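Local atomic coordinates of MlnD (Bacillus methylotrophicus, PDB entry 5IL5), a protein that probably takes part in macrolactin biosynthesis as a trans-AT polyketide synthase, of which this chain is the dehydratase domain, a lyase acting on the growing polyketide. Residues L72-M77 with L96-P101; K92-S97 with S137-L142; E238-C243 with M280-L285. One frame throughout, in Å; residues are numbered along the deposited sequence.

Interaction 1. Residues L72-M77 with L96-P101; sequences LSQIEM and LSFREP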
loop_
_atom_site.group_PDB
_atom_site.type_symbol
_atom_site.label_atom_id
_atom_site.label_comp_id
_atom_site.label_asym_id
_atom_site.label_seq_id
_atom_site.Cartn_x
_atom_site.Cartn_y
_atom_site.Cartn_z
ATOM N N LEU A 72 3.451 18.666 16.249
ATOM C CA LEU A 72 2.019 18.578 16.001
ATOM C C LEU A 72 1.675 18.235 14.556
ATOM O O LEU A 72 0.546 17.812 14.289
ATOM C CB LEU A 72 1.350 19.897 16.388
ATOM C CG LEU A 72 1.435 20.295 17.869
ATOM C CD1 LEU A 72 0.548 21.491 18.180
ATOM C CD2 LEU A 72 1.103 19.126 18.789
ATOM N N SER A 73 2.620 18.355 13.625
ATOM C CA SER A 73 2.329 17.956 12.254
ATOM C C SER A 73 2.054 16.466 12.140
ATOM O O SER A 73 1.559 16.011 11.104
ATOM C CB SER A 73 3.486 18.332 11.333
ATOM O OG SER A 73 3.430 19.699 10.969
ATOM N N GLN A 74 2.378 15.700 13.177
ATOM C CA GLN A 74 2.041 14.285 13.209
ATOM C C GLN A 74 0.535 14.068 13.199
ATOM O O GLN A 74 0.064 13.011 12.768
ATOM C CB GLN A 74 2.675 13.665 14.444
ATOM C CG GLN A 74 4.174 13.652 14.345
ATOM C CD GLN A 74 4.847 13.341 15.655
ATOM O OE1 GLN A 74 4.827 12.209 16.128
ATOM N NE2 GLN A 74 5.472 14.351 16.243
ATOM N N ILE A 75 -0.237 15.046 13.680
ATOM C CA ILE A 75 -1.689 14.939 13.591
ATOM C C ILE A 75 -2.115 14.825 12.135
ATOM O O ILE A 75 -3.004 14.033 11.795
ATOM C CB ILE A 75 -2.371 16.135 14.284
ATOM C CG1 ILE A 75 -1.975 16.223 15.764
ATOM C CG2 ILE A 75 -3.881 16.004 14.153
ATOM C CD1 ILE A 75 -2.542 17.453 16.479
ATOM N N GLU A 76 -1.495 15.612 11.252
ATOM C CA GLU A 76 -1.765 15.482 9.822
ATOM C C GLU A 76 -1.408 14.084 9.317
ATOM O O GLU A 76 -2.144 13.505 8.510
ATOM C CB GLU A 76 -1.008 16.562 9.049
ATOM C CG GLU A 76 -1.168 16.506 7.532
ATOM C CD GLU A 76 -2.591 16.733 7.076
ATOM O OE1 GLU A 76 -3.401 17.250 7.873
ATOM O OE2 GLU A 76 -2.885 16.409 5.906
ATOM N N MET A 77 -0.288 13.524 9.780
ATOM C CA MET A 77 0.057 12.156 9.400
ATOM C C MET A 77 -1.058 11.191 9.779
ATOM O O MET A 77 -1.472 10.346 8.976
ATOM C CB MET A 77 1.364 11.720 10.071
ATOM C CG MET A 77 2.609 12.439 9.608
ATOM S SD MET A 77 4.041 12.091 10.650
ATOM C CE MET A 77 5.198 13.240 9.943
ATOM N N LEU A 96 -4.507 12.197 22.280
ATOM C CA LEU A 96 -3.206 12.207 21.633
ATOM C C LEU A 96 -2.108 12.180 22.687
ATOM O O LEU A 96 -2.202 12.850 23.720
ATOM C CB LEU A 96 -3.052 13.441 20.746
ATOM C CG LEU A 96 -4.097 13.642 19.649
ATOM C CD1 LEU A 96 -5.336 14.361 20.181
ATOM C CD2 LEU A 96 -3.489 14.421 18.498
ATOM N N SER A 97 -1.074 11.381 22.436
ATOM C CA SER A 97 0.035 11.221 23.370
ATOM C C SER A 97 1.345 11.335 22.603
ATOM O O SER A 97 1.585 10.565 21.670
ATOM C CB SER A 97 -0.052 9.874 24.088
ATOM O OG SER A 97 1.005 9.736 25.013
ATOM N N PHE A 98 2.188 12.287 22.993
ATOM C CA PHE A 98 3.490 12.489 22.368
ATOM C C PHE A 98 4.574 12.019 23.329
ATOM O O PHE A 98 4.686 12.533 24.445
ATOM C CB PHE A 98 3.687 13.953 21.979
ATOM C CG PHE A 98 2.737 14.419 20.908
ATOM C CD1 PHE A 98 1.435 14.788 21.217
ATOM C CD2 PHE A 98 3.138 14.462 19.583
ATOM C CE1 PHE A 98 0.566 15.208 20.225
ATOM C CE2 PHE A 98 2.272 14.881 18.596
ATOM C CZ PHE A 98 0.987 15.252 18.918
ATOM N N ARG A 99 5.373 11.048 22.887
ATOM C CA ARG A 99 6.344 10.384 23.745
ATOM C C ARG A 99 7.797 10.637 23.376
ATOM O O ARG A 99 8.645 10.668 24.268
ATOM C CB ARG A 99 6.086 8.875 23.741
ATOM C CG ARG A 99 4.881 8.494 24.571
ATOM C CD ARG A 99 4.459 7.064 24.352
ATOM N NE ARG A 99 5.558 6.117 24.505
ATOM C CZ ARG A 99 5.387 4.804 24.588
ATOM N NH1 ARG A 99 4.166 4.285 24.546
ATOM N NH2 ARG A 99 6.437 4.011 24.713
ATOM N N GLU A 100 8.112 10.797 22.097
ATOM C CA GLU A 100 9.483 11.043 21.680
ATOM C C GLU A 100 9.492 12.047 20.537
ATOM O O GLU A 100 8.559 12.074 19.724
ATOM C CB GLU A 100 10.193 9.755 21.228
ATOM C CG GLU A 100 10.467 8.754 22.348
ATOM C CD GLU A 100 11.459 9.266 23.387
ATOM O OE1 GLU A 100 12.225 10.210 23.069
ATOM O OE2 GLU A 100 11.470 8.720 24.516
ATOM N N PRO A 101 10.518 12.892 20.458
ATOM C CA PRO A 101 10.673 13.764 19.292
ATOM C C PRO A 101 11.253 13.023 18.099
ATOM O O PRO A 101 12.015 12.063 18.234
ATOM C CB PRO A 101 11.643 14.841 19.786
ATOM C CG PRO A 101 12.450 14.152 20.821
ATOM C CD PRO A 101 11.517 13.191 21.499
#

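Interaction 2. Residues K92-S97 with S137-L142; sequences KLTELS and SGRLEL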
loop_
_atom_site.group_PDB
_atom_site.type_symbol
_atom_site.label_atom_id
_atom_site.label_comp_id
_atom_site.label_asym_id
_atom_site.label_seq_id
_atom_site.Cartn_x
_atom_site.Cartn_y
_atom_site.Cartn_z
ATOM N N LYS A 92 -12.162 14.183 13.871
ATOM C CA LYS A 92 -11.858 14.352 15.279
ATOM C C LYS A 92 -10.823 13.320 15.688
ATOM O O LYS A 92 -10.966 12.132 15.387
ATOM C CB LYS A 92 -13.129 14.217 16.123
ATOM C CG LYS A 92 -13.085 14.929 17.474
ATOM C CD LYS A 92 -14.453 14.885 18.142
ATOM C CE LYS A 92 -14.488 15.624 19.479
ATOM N NZ LYS A 92 -14.684 17.098 19.324
ATOM N N LEU A 93 -9.785 13.782 16.369
ATOM C CA LEU A 93 -8.778 12.917 16.952
ATOM C C LEU A 93 -8.812 13.160 18.449
ATOM O O LEU A 93 -8.952 14.303 18.891
ATOM C CB LEU A 93 -7.383 13.203 16.385
ATOM C CG LEU A 93 -7.317 13.059 14.863
ATOM C CD1 LEU A 93 -7.637 14.391 14.190
ATOM C CD2 LEU A 93 -5.990 12.507 14.374
ATOM N N THR A 94 -8.735 12.091 19.228
ATOM C CA THR A 94 -8.836 12.216 20.670
ATOM C C THR A 94 -7.677 11.482 21.321
ATOM O O THR A 94 -7.069 10.587 20.731
ATOM C CB THR A 94 -10.182 11.680 21.186
ATOM O OG1 THR A 94 -10.274 10.271 20.950
ATOM C CG2 THR A 94 -11.332 12.381 20.458
ATOM N N GLU A 95 -7.377 11.894 22.549
ATOM C CA GLU A 95 -6.404 11.228 23.408
ATOM C C GLU A 95 -5.063 11.068 22.694
ATOM O O GLU A 95 -4.553 9.966 22.499
ATOM C CB GLU A 95 -6.936 9.873 23.871
ATOM C CG GLU A 95 -8.356 9.905 24.407
ATOM C CD GLU A 95 -8.849 8.518 24.749
ATOM O OE1 GLU A 95 -7.992 7.598 24.820
ATOM O OE2 GLU A 95 -10.079 8.360 24.934
ATOM N N LEU A 96 -4.507 12.197 22.280
ATOM C CA LEU A 96 -3.206 12.207 21.633
ATOM C C LEU A 96 -2.108 12.180 22.687
ATOM O O LEU A 96 -2.202 12.850 23.720
ATOM C CB LEU A 96 -3.052 13.441 20.746
ATOM C CG LEU A 96 -4.097 13.642 19.649
ATOM C CD1 LEU A 96 -5.336 14.361 20.181
ATOM C CD2 LEU A 96 -3.489 14.421 18.498
ATOM N N SER A 97 -1.074 11.381 22.436
ATOM C CA SER A 97 0.035 11.221 23.370
ATOM C C SER A 97 1.345 11.335 22.603
ATOM O O SER A 97 1.585 10.565 21.670
ATOM C CB SER A 97 -0.052 9.874 24.088
ATOM O OG SER A 97 1.005 9.736 25.013
ATOM N N SER A 137 0.993 8.796 19.716
ATOM C CA SER A 137 -0.128 7.881 19.560
ATOM C C SER A 137 -1.421 8.650 19.769
ATOM O O SER A 137 -1.437 9.732 20.361
ATOM C CB SER A 137 -0.061 6.696 20.533
ATOM O OG SER A 137 0.043 7.125 21.876
ATOM N N GLY A 138 -2.511 8.078 19.276
ATOM C CA GLY A 138 -3.798 8.716 19.430
ATOM C C GLY A 138 -4.917 7.844 18.908
ATOM O O GLY A 138 -4.714 6.688 18.531
ATOM N N ARG A 139 -6.114 8.417 18.939
ATOM C CA ARG A 139 -7.328 7.764 18.489
ATOM C C ARG A 139 -7.958 8.549 17.351
ATOM O O ARG A 139 -7.717 9.748 17.177
ATOM C CB ARG A 139 -8.318 7.627 19.634
ATOM C CG ARG A 139 -7.908 6.588 20.643
ATOM C CD ARG A 139 -8.986 6.419 21.671
ATOM N NE ARG A 139 -10.263 6.102 21.047
ATOM C CZ ARG A 139 -10.581 4.921 20.527
ATOM N NH1 ARG A 139 -9.726 3.911 20.562
ATOM N NH2 ARG A 139 -11.772 4.750 19.974
ATOM N N LEU A 140 -8.787 7.851 16.589
ATOM C CA LEU A 140 -9.476 8.414 15.442
ATOM C C LEU A 140 -10.964 8.152 15.584
ATOM O O LEU A 140 -11.376 7.027 15.883
ATOM C CB LEU A 140 -8.956 7.809 14.138
ATOM C CG LEU A 140 -7.440 7.882 13.978
ATOM C CD1 LEU A 140 -6.944 6.840 12.996
ATOM C CD2 LEU A 140 -7.055 9.274 13.528
ATOM N N GLU A 141 -11.760 9.197 15.409
ATOM C CA GLU A 141 -13.201 9.033 15.340
ATOM C C GLU A 141 -13.559 8.620 13.920
ATOM O O GLU A 141 -13.228 9.327 12.962
ATOM C CB GLU A 141 -13.911 10.326 15.725
ATOM C CG GLU A 141 -15.381 10.315 15.360
ATOM C CD GLU A 141 -16.251 11.066 16.349
ATOM O OE1 GLU A 141 -15.698 11.795 17.208
ATOM O OE2 GLU A 141 -17.491 10.918 16.260
ATOM N N LEU A 142 -14.231 7.478 13.783
ATOM C CA LEU A 142 -14.593 6.965 12.471
ATOM C C LEU A 142 -16.054 7.162 12.117
ATOM O O LEU A 142 -16.391 7.157 10.928
ATOM C CB LEU A 142 -14.241 5.476 12.371
ATOM C CG LEU A 142 -12.768 5.131 12.584
ATOM C CD1 LEU A 142 -12.518 3.681 12.217
ATOM C CD2 LEU A 142 -11.873 6.070 11.774
#

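Interaction 3. Residues E238-C243 with M280-L285; sequences ENIKEC and MELSGL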
loop_
_atom_site.group_PDB
_atom_site.type_symbol
_atom_site.label_atom_id
_atom_site.label_comp_id
_atom_site.label_asym_id
_atom_site.label_seq_id
_atom_site.Cartn_x
_atom_site.Cartn_y
_atom_site.Cartn_z
ATOM N N GLU A 238 2.877 16.418 26.023
ATOM C CA GLU A 238 2.721 15.028 26.437
ATOM C C GLU A 238 1.337 14.495 26.090
ATOM O O GLU A 238 1.206 13.352 25.639
ATOM C CB GLU A 238 3.002 14.908 27.938
ATOM C CG GLU A 238 3.288 13.490 28.438
ATOM C CD GLU A 238 3.995 13.475 29.785
ATOM O OE1 GLU A 238 3.935 14.496 30.512
ATOM O OE2 GLU A 238 4.615 12.440 30.112
ATOM N N ASN A 239 0.295 15.302 26.287
ATOM C CA ASN A 239 -1.072 14.864 26.042
ATOM C C ASN A 239 -1.890 15.970 25.390
ATOM O O ASN A 239 -1.664 17.157 25.629
ATOM C CB ASN A 239 -1.764 14.447 27.332
ATOM C CG ASN A 239 -1.259 13.127 27.862
ATOM O OD1 ASN A 239 -0.328 13.084 28.658
ATOM N ND2 ASN A 239 -1.874 12.037 27.420
ATOM N N ILE A 240 -2.824 15.561 24.534
ATOM C CA ILE A 240 -3.834 16.457 23.979
ATOM C C ILE A 240 -5.153 15.694 23.947
ATOM O O ILE A 240 -5.241 14.627 23.328
ATOM C CB ILE A 240 -3.464 16.968 22.578
ATOM C CG1 ILE A 240 -2.048 17.557 22.626
ATOM C CG2 ILE A 240 -4.483 18.006 22.114
ATOM C CD1 ILE A 240 -1.611 18.313 21.388
ATOM N N LYS A 241 -6.174 16.229 24.616
ATOM C CA LYS A 241 -7.416 15.479 24.779
ATOM C C LYS A 241 -8.200 15.399 23.471
ATOM O O LYS A 241 -8.605 14.308 23.053
ATOM C CB LYS A 241 -8.265 16.094 25.898
ATOM C CG LYS A 241 -7.681 15.889 27.304
ATOM C CD LYS A 241 -8.745 15.421 28.308
ATOM C CE LYS A 241 -8.169 15.128 29.701
ATOM N NZ LYS A 241 -7.361 13.871 29.762
ATOM N N GLU A 242 -8.435 16.534 22.808
ATOM C CA GLU A 242 -9.220 16.538 21.577
ATOM C C GLU A 242 -8.559 17.375 20.495
ATOM O O GLU A 242 -7.910 18.388 20.771
ATOM C CB GLU A 242 -10.641 17.067 21.794
ATOM C CG GLU A 242 -11.631 16.003 22.224
ATOM C CD GLU A 242 -13.027 16.555 22.388
ATOM O OE1 GLU A 242 -13.188 17.790 22.301
ATOM O OE2 GLU A 242 -13.968 15.755 22.575
ATOM N N CYS A 243 -8.761 16.942 19.249
ATOM C CA CYS A 243 -8.430 17.736 18.068
ATOM C C CYS A 243 -9.546 17.565 17.046
ATOM O O CYS A 243 -9.740 16.471 16.508
ATOM C CB CYS A 243 -7.090 17.322 17.473
ATOM S SG CYS A 243 -6.721 18.233 15.975
ATOM N N MET A 280 -10.498 24.896 13.550
ATOM C CA MET A 280 -9.887 23.734 14.178
ATOM C C MET A 280 -9.688 24.048 15.655
ATOM O O MET A 280 -9.344 25.176 16.010
ATOM C CB MET A 280 -8.553 23.377 13.510
ATOM C CG MET A 280 -7.839 22.179 14.112
ATOM S SD MET A 280 -6.376 21.708 13.161
ATOM C CE MET A 280 -5.296 23.074 13.533
ATOM N N GLU A 281 -9.917 23.050 16.501
ATOM C CA GLU A 281 -9.836 23.199 17.948
ATOM C C GLU A 281 -8.866 22.162 18.486
ATOM O O GLU A 281 -8.971 20.982 18.139
ATOM C CB GLU A 281 -11.223 23.019 18.596
ATOM C CG GLU A 281 -11.234 23.104 20.119
ATOM C CD GLU A 281 -12.589 22.780 20.715
ATOM O OE1 GLU A 281 -13.487 22.358 19.953
ATOM O OE2 GLU A 281 -12.740 22.934 21.950
ATOM N N LEU A 282 -7.938 22.590 19.341
ATOM C CA LEU A 282 -7.143 21.670 20.153
ATOM C C LEU A 282 -7.423 21.949 21.620
ATOM O O LEU A 282 -7.024 22.992 22.152
ATOM C CB LEU A 282 -5.644 21.784 19.873
ATOM C CG LEU A 282 -5.134 20.994 18.676
ATOM C CD1 LEU A 282 -5.353 21.789 17.410
ATOM C CD2 LEU A 282 -3.672 20.615 18.872
ATOM N N SER A 283 -8.073 21.000 22.269
ATOM C CA SER A 283 -8.476 21.135 23.655
ATOM C C SER A 283 -7.539 20.348 24.567
ATOM O O SER A 283 -7.010 19.298 24.194
ATOM C CB SER A 283 -9.913 20.642 23.826
ATOM O OG SER A 283 -10.425 20.990 25.100
ATOM N N GLY A 284 -7.359 20.863 25.778
ATOM C CA GLY A 284 -6.643 20.154 26.825
ATOM C C GLY A 284 -5.243 19.700 26.470
ATOM O O GLY A 284 -4.851 18.579 26.822
ATOM N N LEU A 285 -4.466 20.552 25.807
ATOM C CA LEU A 285 -3.043 20.289 25.638
ATOM C C LEU A 285 -2.329 20.456 26.974
ATOM O O LEU A 285 -2.485 21.483 27.644
ATOM C CB LEU A 285 -2.443 21.242 24.599
ATOM C CG LEU A 285 -0.948 21.119 24.263
ATOM C CD1 LEU A 285 -0.651 21.632 22.860
ATOM C CD2 LEU A 285 -0.076 21.845 25.285
#

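Interaction 1. Residues L72-M77 with L96-P101
Leu72 opens the contact, its CD2 methyl lying 3.9 Å from Phe98 CZ, at the far end of the ring. The two side chains cross at about a right angle, and the methyl meets the ring obliquely. Leu72 also packs on Ile218 and Tyr222 of helix 215-229, so this leucine, just ahead of helix 74-86, lies between helix 215-229 and Phe98.

Gln74 comes next, its side chain sliding past Phe98 in the opposite direction. Its NE2 lies at the ring edge, 4.0 Å from Phe98 CE2, with the amide plane turned 89° from the ring plane. The amide's polar partners are other groups: weak hydrogen bonds link NE2 to Phe71 O and OE1 to Ser136 OG, and together probably limit the amide's rotation.

Ile75 completes the series by placing its CG1 3.6 Å from Leu96 CD2, while its CD1 lies 3.8 Å from the same methyl. This follows from CG1 standing beside the backbone N, chi1 -59°, a torsion that sends the longer branch toward the strand. The same CG1 also reaches the Phe98 edge, 4.4 Å from CZ. Ile240 of strand 239-245 adds to this core by touching Leu72, Leu96 and Phe98.

All five touching residues are buried, and the contact is purely side chain to side chain. It illustrates the hotdog fold, in which a long helix, here 74-86, is wrapped by an antiparallel sheet; this one belongs to the N-terminal hotdog of the dehydratase.

Interaction 2. Residues K92-S97 with S137-L142
The guanidinium of Arg139 has Thr94 at its edge, OG1 lying near the plane and 4.2 Å from NE. The carboxylate of Glu95 comes up obliquely, its plane 41° from that of the guanidinium. Glu95 OE2 is 4.5 Å from Arg139 NE and well out of plane, so any attraction is probably one of charge alone, with no N-H directed at the oxygen. The two side chains run alongside each other, and OE1 of Glu95 rests 3.5 Å from the Arg139 CD methylene. A bend at chi3 (55°) turns the arginine's end, whose NH1 makes a long, weak ion pair with Asp118.

Farther along, the Glu141 carboxylate crosses Lys92, OE1 lying 3.5 Å from its CD, while the lysine amine goes instead to Thr244 OG1 and makes a cation-pi contact with Tyr147. On the face opposite Thr94 and Arg139, Leu93 and Leu140 extend in the same direction, their CD2 methyls 3.5 Å apart; Tyr124 touches both.

Backbone bonds join the antiparallel strands. Glu141 N donates to Lys92 O, and Thr94 and Arg139 form a hydrogen-bonded pair in which Arg139 N reaches Thr94 O at 3.0 Å, whereas the return bond, Thr94 N to Arg139 O, is longer at 3.3 Å. Ser97 and Ser137 exchange two further bonds. Between these pairs strand 92-98 holds one extra residue: Glu95 turns a corner with a positive phi of 53°, and its carbonyl oxygen receives a CA-H contact from Gly138. A beta bulge of this kind, in one of two antiparallel strands, is consistent with that corner, and here the sheet is that of the N-terminal hotdog, with Leu93 packed on Ile75 and Ala78 of helix 74-86.

Interaction 3. Residues E238-C243 with M280-L285
Ser283 O is approached by two successive backbone amides, Lys241 N at 3.2 Å and Glu242 N at 3.4 Å, both bonds weak. Two residues facing one across antiparallel strands define a classic beta bulge, here set in the sheet of the C-terminal hotdog. Lys241 N also makes a weak bond to Gly284 O, dividing its hydrogen between two carbonyls. A sounder bond, 3.0 Å long, returns from Ser283 N to Glu242 O.

The side chains alternate between two faces of the sheet. Glu242 and Ser283 point to the more open face, their CB atoms 4.2 Å apart. Ser283 OG turns to Asp268 OD1, which is also bound by Gly284 N; a single carboxylate oxygen thus holds both residues beside the bend. Gly284 has a positive phi (55°), a backbone shape easily taken up by glycine.

Ile240, Cys243, Leu282 and Leu285 share the buried face, covered by helix 215-229, on which Leu282 touches Ile218 and Leu285 touches Val225. Cys243 SG, anti to its own nitrogen (chi1 177°), comes to 4.1 Å from Leu282 CD1. Ile240 runs alongside Leu285 and lies at a slant to Leu282; its CD1 methyl is 3.8 Å from Leu285 CD1 and 4.0 Å from Leu282 CD2.

How the interactions relate
Strand 92-98 carries segments of interactions 1 and 2, and its other edge pairs with strand 239-245 of interaction 3. The centres lie about 10 to 11 Å apart, and the links are direct. Leu96 N is 2.7 Å from Ile240 O, Cys243 N is 2.7 Å from Leu93 O, and Phe98 N is 3.0 Å from Glu238 O, all probable hydrogen bonds. Within the N-terminal hotdog, Ile75 CG2 of interaction 1 packs at 4.1 Å from Leu93 CD1 of interaction 2. Together the three contacts illustrate how a double hotdog is built: two sheets join edge to edge, each with its own helix. In related dehydratases the active site lies between the two hotdogs.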